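PDB 6Y2K: beta-galactosidase, which catalyses the hydrolysis of terminal non-reducing beta-D-galactose residues in beta-D-galactosides, as a cold-active, hexameric GH42 enzyme. Local coordinates for residues I60-G65 with H130-A135; L70-A75 with K224-I229. One frame throughout, in Å; residues are numbered along the deposited sequence.

Interaction 1: I60-G65 with H130-A135; sequences ILHSQG and HHPAVA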
loop_
_atom_site.group_PDB
_atom_site.type_symbol
_atom_site.label_atom_id
_atom_site.label_comp_id
_atom_site.label_asym_id
_atom_site.label_seq_id
_atom_site.Cartn_x
_atom_site.Cartn_y
_atom_site.Cartn_z
ATOM N N ILE A 60 13.316 -61.536 13.644
ATOM C CA ILE A 60 11.931 -61.288 13.227
ATOM C C ILE A 60 11.883 -60.534 11.887
ATOM O O ILE A 60 11.149 -60.930 10.975
ATOM C CB ILE A 60 11.118 -60.563 14.329
ATOM C CG1 ILE A 60 10.837 -61.541 15.483
ATOM C CG2 ILE A 60 9.798 -60.000 13.788
ATOM C CD1 ILE A 60 10.428 -60.892 16.785
ATOM N N LEU A 61 12.685 -59.473 11.770
ATOM C CA LEU A 61 12.772 -58.697 10.530
ATOM C C LEU A 61 13.264 -59.568 9.360
ATOM O O LEU A 61 12.703 -59.503 8.265
ATOM C CB LEU A 61 13.680 -57.471 10.714
ATOM C CG LEU A 61 13.175 -56.425 11.718
ATOM C CD1 LEU A 61 14.276 -55.437 12.080
ATOM C CD2 LEU A 61 11.949 -55.697 11.177
ATOM N N HIS A 62 14.287 -60.389 9.601
ATOM C CA HIS A 62 14.791 -61.325 8.587
ATOM C C HIS A 62 13.724 -62.321 8.117
ATOM O O HIS A 62 13.619 -62.595 6.924
ATOM C CB HIS A 62 16.001 -62.095 9.110
ATOM C CG HIS A 62 16.703 -62.898 8.060
ATOM N ND1 HIS A 62 17.284 -62.322 6.948
ATOM C CD2 HIS A 62 16.926 -64.230 7.954
ATOM C CE1 HIS A 62 17.829 -63.267 6.201
ATOM N NE2 HIS A 62 17.624 -64.433 6.787
ATOM N N SER A 63 12.926 -62.830 9.053
ATOM C CA SER A 63 11.886 -63.826 8.746
ATOM C C SER A 63 10.777 -63.310 7.811
ATOM O O SER A 63 10.092 -64.106 7.162
ATOM C CB SER A 63 11.259 -64.358 10.034
ATOM O OG SER A 63 10.384 -63.396 10.597
ATOM N N GLN A 64 10.605 -61.986 7.753
ATOM C CA GLN A 64 9.680 -61.351 6.814
ATOM C C GLN A 64 10.347 -60.862 5.532
ATOM O O GLN A 64 9.699 -60.212 4.721
ATOM C CB GLN A 64 8.950 -60.197 7.516
ATOM C CG GLN A 64 8.118 -60.663 8.694
ATOM C CD GLN A 64 7.041 -61.652 8.291
ATOM O OE1 GLN A 64 6.389 -61.487 7.259
ATOM N NE2 GLN A 64 6.841 -62.678 9.104
ATOM N N GLY A 65 11.619 -61.205 5.330
ATOM C CA GLY A 65 12.372 -60.798 4.142
ATOM C C GLY A 65 12.882 -59.365 4.140
ATOM O O GLY A 65 13.287 -58.867 3.095
ATOM N N HIS A 130 28.214 -60.351 10.548
ATOM C CA HIS A 130 27.874 -61.440 9.606
ATOM C C HIS A 130 26.454 -61.987 9.763
ATOM O O HIS A 130 26.126 -63.039 9.222
ATOM C CB HIS A 130 28.909 -62.566 9.722
ATOM C CG HIS A 130 30.298 -62.126 9.385
ATOM N ND1 HIS A 130 31.398 -62.493 10.128
ATOM C CD2 HIS A 130 30.764 -61.326 8.400
ATOM C CE1 HIS A 130 32.483 -61.949 9.606
ATOM N NE2 HIS A 130 32.125 -61.232 8.557
ATOM N N HIS A 131 25.597 -61.252 10.465
ATOM C CA HIS A 131 24.208 -61.644 10.633
ATOM C C HIS A 131 23.520 -61.530 9.262
ATOM O O HIS A 131 23.710 -60.520 8.574
ATOM C CB HIS A 131 23.538 -60.743 11.668
ATOM C CG HIS A 131 22.223 -61.255 12.156
ATOM N ND1 HIS A 131 21.104 -61.297 11.361
ATOM C CD2 HIS A 131 21.843 -61.735 13.365
ATOM C CE1 HIS A 131 20.095 -61.797 12.051
ATOM N NE2 HIS A 131 20.518 -62.068 13.271
ATOM N N PRO A 132 22.744 -62.562 8.844
ATOM C CA PRO A 132 22.148 -62.533 7.502
ATOM C C PRO A 132 21.078 -61.456 7.268
ATOM O O PRO A 132 20.784 -61.139 6.120
ATOM C CB PRO A 132 21.544 -63.942 7.339
ATOM C CG PRO A 132 21.348 -64.444 8.725
ATOM C CD PRO A 132 22.442 -63.824 9.552
ATOM N N ALA A 133 20.488 -60.935 8.340
ATOM C CA ALA A 133 19.583 -59.774 8.269
ATOM C C ALA A 133 20.289 -58.453 7.944
ATOM O O ALA A 133 19.674 -57.569 7.371
ATOM C CB ALA A 133 18.802 -59.615 9.580
ATOM N N VAL A 134 21.556 -58.311 8.319
ATOM C CA VAL A 134 22.235 -57.014 8.233
ATOM C C VAL A 134 22.818 -56.813 6.839
ATOM O O VAL A 134 23.762 -57.498 6.447
ATOM C CB VAL A 134 23.318 -56.863 9.322
ATOM C CG1 VAL A 134 24.065 -55.536 9.183
ATOM C CG2 VAL A 134 22.690 -56.969 10.702
ATOM N N ALA A 135 22.231 -55.875 6.093
ATOM C CA ALA A 135 22.676 -55.545 4.742
ATOM C C ALA A 135 23.589 -54.323 4.701
ATOM O O ALA A 135 24.347 -54.146 3.742
ATOM C CB ALA A 135 21.467 -55.322 3.853
#
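His62, in the last turn of helix 52-63, leans its imidazole against Pro132 and Ala133, the two residues just ahead of strand 134-138. Its CG stands anti to the backbone N (chi1 -170°), beside the carbonyl carbon, and from there the ring reaches both residues. The His62 and Pro132 side chains cross at about a right angle. Pro132 CG sits over one face of the imidazole, offset toward the rim, and Pro132 CB comes within 4.0 Å of His62 NE2. His62 CE1 reaches the proline carbonyl, 3.6 Å from Pro132 O. Nearer the helix, His62 CB meets the CB of Ala133 at 3.8 Å, while Ala133 CA approaches His62 ND1 obliquely at 3.7 Å.

The surface receiving this ring is a type I turn from His131 to Val134. Ala133 N donates to His131 ND1 (3.1 Å, 154°), lying in the plane of that ring, at its edge. His131 NE2 makes a weak hydrogen bond to Asp59 OD1, tying the turn to the same helix by a second route. Gly65 ends the helix as the C-prime residue of a Schellman motif, and the chain runs on into strand 67-71. The contact thus lies at the N-terminal end of the TIM-barrel strands, where Ala133 also shares a backbone hydrogen bond with Val68 of that neighbouring strand.

His131 ND1, as an acceptor, should carry no proton, which probably puts that proton on NE2, facing Asp59. His62, by contrast, meets the turn through van der Waals contact, so this packing probably depends little on its protonation.

Interaction 2: L70-A75 with K224-I229; sequences LGTPTA and KLQVDI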
loop_
_atom_site.group_PDB
_atom_site.type_symbol
_atom_site.label_atom_id
_atom_site.label_comp_id
_atom_site.label_asym_id
_atom_site.label_seq_id
_atom_site.Cartn_x
_atom_site.Cartn_y
_atom_site.Cartn_z
ATOM N N LEU A 70 21.821 -51.363 10.156
ATOM C CA LEU A 70 22.097 -51.337 11.593
ATOM C C LEU A 70 22.865 -50.056 11.923
ATOM O O LEU A 70 23.914 -49.797 11.346
ATOM C CB LEU A 70 22.939 -52.553 12.004
ATOM C CG LEU A 70 22.542 -53.388 13.222
ATOM C CD1 LEU A 70 23.735 -54.221 13.693
ATOM C CD2 LEU A 70 21.933 -52.595 14.370
ATOM N N GLY A 71 22.348 -49.255 12.844
ATOM C CA GLY A 71 23.028 -48.014 13.248
ATOM C C GLY A 71 23.934 -48.196 14.461
ATOM O O GLY A 71 23.497 -48.761 15.457
ATOM N N THR A 72 25.180 -47.715 14.391
ATOM C CA THR A 72 26.027 -47.648 15.577
ATOM C C THR A 72 25.435 -46.552 16.479
ATOM O O THR A 72 24.981 -45.525 15.974
ATOM C CB THR A 72 27.532 -47.379 15.290
ATOM O OG1 THR A 72 27.735 -46.062 14.751
ATOM C CG2 THR A 72 28.097 -48.424 14.352
ATOM N N PRO A 73 25.423 -46.774 17.802
ATOM C CA PRO A 73 24.676 -45.924 18.726
ATOM C C PRO A 73 25.447 -44.725 19.309
ATOM O O PRO A 73 25.075 -44.204 20.370
ATOM C CB PRO A 73 24.302 -46.915 19.828
ATOM C CG PRO A 73 25.516 -47.770 19.918
ATOM C CD PRO A 73 25.944 -47.972 18.490
ATOM N N THR A 74 26.460 -44.251 18.594
ATOM C CA THR A 74 27.421 -43.293 19.145
ATOM C C THR A 74 26.951 -41.825 19.171
ATOM O O THR A 74 27.640 -40.975 19.744
ATOM C CB THR A 74 28.774 -43.390 18.411
ATOM O OG1 THR A 74 28.583 -43.213 17.005
ATOM C CG2 THR A 74 29.424 -44.740 18.650
ATOM N N ALA A 75 25.795 -41.529 18.580
ATOM C CA ALA A 75 25.219 -40.178 18.624
ATOM C C ALA A 75 24.718 -39.808 20.007
ATOM O O ALA A 75 24.686 -38.622 20.353
ATOM C CB ALA A 75 24.076 -40.053 17.623
ATOM N N LYS A 224 36.005 -42.457 10.277
ATOM C CA LYS A 224 36.972 -43.420 9.746
ATOM C C LYS A 224 37.300 -44.552 10.733
ATOM O O LYS A 224 37.503 -45.702 10.311
ATOM C CB LYS A 224 38.251 -42.697 9.311
ATOM C CG LYS A 224 39.334 -43.562 8.673
ATOM C CD LYS A 224 38.790 -44.439 7.552
ATOM C CE LYS A 224 39.850 -44.816 6.525
ATOM N NZ LYS A 224 40.959 -45.635 7.091
ATOM N N LEU A 225 37.331 -44.255 12.030
ATOM C CA LEU A 225 37.601 -45.310 13.004
ATOM C C LEU A 225 36.484 -46.364 12.999
ATOM O O LEU A 225 36.766 -47.557 13.116
ATOM C CB LEU A 225 37.900 -44.756 14.405
ATOM C CG LEU A 225 36.836 -44.572 15.487
ATOM C CD1 LEU A 225 36.360 -45.886 16.098
ATOM C CD2 LEU A 225 37.405 -43.666 16.575
ATOM N N GLN A 226 35.236 -45.931 12.830
ATOM C CA GLN A 226 34.103 -46.856 12.749
ATOM C C GLN A 226 34.134 -47.638 11.434
ATOM O O GLN A 226 33.931 -48.852 11.426
ATOM C CB GLN A 226 32.766 -46.118 12.922
ATOM C CG GLN A 226 32.660 -45.359 14.251
ATOM C CD GLN A 226 31.240 -44.984 14.664
ATOM O OE1 GLN A 226 30.261 -45.600 14.204
ATOM N NE2 GLN A 226 31.111 -43.988 15.511
ATOM N N VAL A 227 34.404 -46.946 10.333
ATOM C CA VAL A 227 34.510 -47.589 9.015
ATOM C C VAL A 227 35.564 -48.717 9.015
ATOM O O VAL A 227 35.313 -49.803 8.480
ATOM C CB VAL A 227 34.835 -46.546 7.908
ATOM C CG1 VAL A 227 35.297 -47.211 6.612
ATOM C CG2 VAL A 227 33.629 -45.654 7.637
ATOM N N ASP A 228 36.737 -48.454 9.594
ATOM C CA ASP A 228 37.811 -49.464 9.616
ATOM C C ASP A 228 37.367 -50.745 10.343
ATOM O O ASP A 228 37.622 -51.857 9.854
ATOM C CB ASP A 228 39.095 -48.918 10.234
ATOM C CG ASP A 228 39.783 -47.874 9.368
ATOM O OD1 ASP A 228 39.469 -47.725 8.166
ATOM O OD2 ASP A 228 40.673 -47.197 9.911
ATOM N N ILE A 229 36.678 -50.579 11.476
ATOM C CA ILE A 229 36.125 -51.711 12.228
ATOM C C ILE A 229 35.073 -52.472 11.416
ATOM O O ILE A 229 35.077 -53.714 11.399
ATOM C CB ILE A 229 35.496 -51.249 13.565
ATOM C CG1 ILE A 229 36.574 -50.704 14.508
ATOM C CG2 ILE A 229 34.743 -52.392 14.251
ATOM C CD1 ILE A 229 36.038 -49.801 15.599
#
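Thr72 and Thr74 take hold of the two ends of the Gln226 amide. The hydroxyl of Thr72 donates to Gln226 OE1 in a short bond (OG1 to OE1 2.6 Å), in the carbonyl plane and on a lone pair, with a C=O...donor angle of 140°. At the other end Gln226 NE2 donates to Thr74 OG1 at 3.0 Å, nearly straight at 162° and close to the amide plane. With a bond at each end, the amide is fixed in rotation and its oxygen and nitrogen cannot simply trade places. Both hydroxyls have a further partner in Asp140: Thr72 OG1 bonds to its backbone N, and Thr74 OG1 makes its stronger bond to carboxylate OD2.

This is a TIM barrel at its C-terminal rim, the end where enzymes of this type carry their active site. The threonines lie in the loop after strand 67-71, Asp140 follows the neighbouring strand 134-138, and Gln226 reaches in from helix 205-233, its chain extended beyond CG. A leucine in place of Gln226 would remove both amide bonds and probably leave Thr72 OG1 without this acceptor and Thr74 OG1 without this donor, with Asp140 as the remaining partner of each named here.

Each threonine holds its hydroxyl between backbone N and carbonyl carbon, which leaves the methyls beside the amide: Thr72 CG2 lies 3.6 Å from Gln226 OE1. Around this, Trp137 touches Thr72, Trp39 and Cys117 touch Thr74, and Thr139 packs on Gln226. Away from the threonines, on the exposed part of the helix, Lys224 NZ pairs with Asp228 OD1 at 2.8 Å, using the syn lone pair of that oxygen.

Overall arrangement
Interactions 1 and 2 lie about 19 Å apart, centre to centre, in the same eight-stranded barrel and at different ends of it. Their segments alternate along the chain: 60-65, 70-75, 130-135, 224-229. Strands 67-71 and 134-138 are parallel neighbours. Interaction 1 joins the helix leading into strand 67-71 to the start of strand 134-138; interaction 2 joins the loop leaving strand 67-71 to the helix that comes later, after strand 134-138. The two contacts meet through packing of Val134 CG2 on Leu70 CD1, at 4.2 Å. This sector is thus bound by polar contacts at the C-terminal rim, where barrels of this kind carry their active site, and by van der Waals packing at the N-terminal end.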